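Local structure of peptide ABC transporter, peptide-binding protein (Thermus thermophilus, 2D5W) at residues A[180-185]-A[492-497]. The protein binds oligopeptides, such as a bound pentapeptide, and probably delivers them to an ABC-type peptide importer. Residues are numbered along the deposited sequence; the frame is centred on the assembly and turned at random.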
loop_
_atom_site.group_PDB
_atom_site.type_symbol
_atom_site.label_atom_id
_atom_site.label_comp_id
_atom_site.label_asym_id
_atom_site.label_seq_id
_atom_site.Cartn_x
_atom_site.Cartn_y
_atom_site.Cartn_z
ATOM N N LYS A 180 -9.921 -18.506 21.432
ATOM C CA LYS A 180 -11.163 -19.202 21.116
ATOM C C LYS A 180 -12.246 -18.352 20.456
ATOM O O LYS A 180 -13.079 -18.876 19.718
ATOM C CB LYS A 180 -11.737 -19.838 22.385
ATOM C CG LYS A 180 -10.815 -20.846 23.053
ATOM C CD LYS A 180 -10.535 -22.032 22.146
ATOM C CE LYS A 180 -9.648 -23.052 22.840
ATOM N NZ LYS A 180 -9.359 -24.219 21.966
ATOM N N ASP A 181 -12.244 -17.050 20.719
ATOM C CA ASP A 181 -13.262 -16.166 20.154
ATOM C C ASP A 181 -12.701 -15.210 19.103
ATOM O O ASP A 181 -13.195 -14.094 18.949
ATOM C CB ASP A 181 -13.916 -15.359 21.278
ATOM C CG ASP A 181 -14.466 -16.240 22.385
ATOM O OD1 ASP A 181 -14.211 -15.932 23.570
ATOM O OD2 ASP A 181 -15.157 -17.233 22.072
ATOM N N ALA A 182 -11.681 -15.654 18.375
ATOM C CA ALA A 182 -11.044 -14.824 17.357
ATOM C C ALA A 182 -12.012 -14.212 16.349
ATOM O O ALA A 182 -11.926 -13.023 16.045
ATOM C CB ALA A 182 -9.974 -15.629 16.625
ATOM N N GLU A 183 -12.930 -15.018 15.826
ATOM C CA GLU A 183 -13.890 -14.526 14.842
ATOM C C GLU A 183 -14.749 -13.390 15.390
ATOM O O GLU A 183 -14.908 -12.348 14.747
ATOM C CB GLU A 183 -14.786 -15.674 14.374
ATOM C CG GLU A 183 -14.047 -16.759 13.606
ATOM C CD GLU A 183 -14.439 -18.157 14.053
ATOM O OE1 GLU A 183 -15.652 -18.439 14.141
ATOM O OE2 GLU A 183 -13.530 -18.975 14.309
ATOM N N LYS A 184 -15.303 -13.593 16.580
ATOM C CA LYS A 184 -16.147 -12.589 17.210
ATOM C C LYS A 184 -15.361 -11.336 17.573
ATOM O O LYS A 184 -15.861 -10.220 17.434
ATOM C CB LYS A 184 -16.814 -13.173 18.460
ATOM C CG LYS A 184 -17.956 -14.141 18.155
ATOM C CD LYS A 184 -17.516 -15.263 17.224
ATOM C CE LYS A 184 -18.699 -16.088 16.742
ATOM N NZ LYS A 184 -18.283 -17.110 15.739
ATOM N N LEU A 185 -14.125 -11.522 18.026
ATOM C CA LEU A 185 -13.283 -10.392 18.401
ATOM C C LEU A 185 -12.950 -9.549 17.170
ATOM O O LEU A 185 -12.968 -8.316 17.221
ATOM C CB LEU A 185 -11.999 -10.896 19.059
ATOM C CG LEU A 185 -11.060 -9.828 19.621
ATOM C CD1 LEU A 185 -11.788 -8.954 20.640
ATOM C CD2 LEU A 185 -9.871 -10.513 20.264
ATOM N N PRO A 492 -1.637 -13.577 8.202
ATOM C CA PRO A 492 -2.978 -13.432 8.776
ATOM C C PRO A 492 -3.839 -14.686 8.764
ATOM O O PRO A 492 -4.170 -15.214 7.706
ATOM C CB PRO A 492 -3.586 -12.295 7.954
ATOM C CG PRO A 492 -2.943 -12.474 6.612
ATOM C CD PRO A 492 -1.506 -12.809 6.950
ATOM N N THR A 493 -4.186 -15.158 9.957
ATOM C CA THR A 493 -5.036 -16.330 10.121
ATOM C C THR A 493 -5.844 -16.124 11.391
ATOM O O THR A 493 -5.579 -15.209 12.171
ATOM C CB THR A 493 -4.226 -17.636 10.305
ATOM O OG1 THR A 493 -3.595 -17.625 11.591
ATOM C CG2 THR A 493 -3.170 -17.780 9.220
ATOM N N LYS A 494 -6.829 -16.984 11.604
ATOM C CA LYS A 494 -7.647 -16.895 12.800
ATOM C C LYS A 494 -6.750 -17.016 14.032
ATOM O O LYS A 494 -6.987 -16.365 15.049
ATOM C CB LYS A 494 -8.687 -18.018 12.790
ATOM C CG LYS A 494 -9.574 -18.079 14.021
ATOM C CD LYS A 494 -10.589 -19.208 13.903
ATOM C CE LYS A 494 -9.907 -20.557 13.727
ATOM N NZ LYS A 494 -10.893 -21.663 13.567
ATOM N N GLU A 495 -5.706 -17.835 13.921
ATOM C CA GLU A 495 -4.786 -18.067 15.032
ATOM C C GLU A 495 -3.989 -16.855 15.505
ATOM O O GLU A 495 -3.588 -16.804 16.668
ATOM C CB GLU A 495 -3.819 -19.207 14.693
ATOM C CG GLU A 495 -4.455 -20.593 14.616
ATOM C CD GLU A 495 -5.455 -20.725 13.485
ATOM O OE1 GLU A 495 -5.110 -20.358 12.342
ATOM O OE2 GLU A 495 -6.582 -21.205 13.737
ATOM N N ASN A 496 -3.733 -15.888 14.626
ATOM C CA ASN A 496 -2.999 -14.700 15.058
ATOM C C ASN A 496 -3.884 -13.455 14.958
ATOM O O ASN A 496 -3.394 -12.327 14.866
ATOM C CB ASN A 496 -1.704 -14.528 14.248
ATOM C CG ASN A 496 -1.923 -13.838 12.922
ATOM O OD1 ASN A 496 -2.997 -13.928 12.330
ATOM N ND2 ASN A 496 -0.890 -13.159 12.436
ATOM N N ASN A 497 -5.195 -13.676 14.993
ATOM C CA ASN A 497 -6.170 -12.597 14.932
ATOM C C ASN A 497 -6.110 -11.789 13.642
ATOM O O ASN A 497 -6.347 -10.582 13.632
ATOM C CB ASN A 497 -6.013 -11.693 16.157
ATOM C CG ASN A 497 -6.115 -12.472 17.455
ATOM O OD1 ASN A 497 -5.119 -12.685 18.144
ATOM N ND2 ASN A 497 -7.321 -12.921 17.779
HETATM O O HOH W 1 -9.387 -12.068 16.040
#
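A182, in the first turn of helix 182-194, lies closest to N497, their CA atoms 5.9 Å apart; there a 3-10 turn at 494-495 meets the helix start, with L185 N bonded to D181 O on one side and N497 N to K494 O on the other. The A182 methyl points at this turn, its CB 3.5 Å from K494 O and also against K494 CG. With CG anti to the backbone N (chi1 177°), the K494 chain runs out past that methyl, then bends at chi3 (59°). E183 crosses it obliquely and sets OE2 3.0 Å from K494 CD, a tight contact of carboxylate oxygen with methylene, while the salt bridge from OE2 to K494 NZ is long, 3.8 Å. E183 OE1 meets K184 NZ weakly, completing a three-residue charge network. Shortening K494 to alanine would probably open a gap beside the A182 methyl and leave E183 OE2 without its long salt-bridge partner. N497 ND2 donates to P178 O and to a water, 2.8 Å away, that in turn donates to A182 O. This water-bridged helix-to-loop contact, edged by a salt-bridge network, ties the start of helix 182-194 to the loop between strand 463-469 and helix 509-518 in this family 5 solute-binding protein.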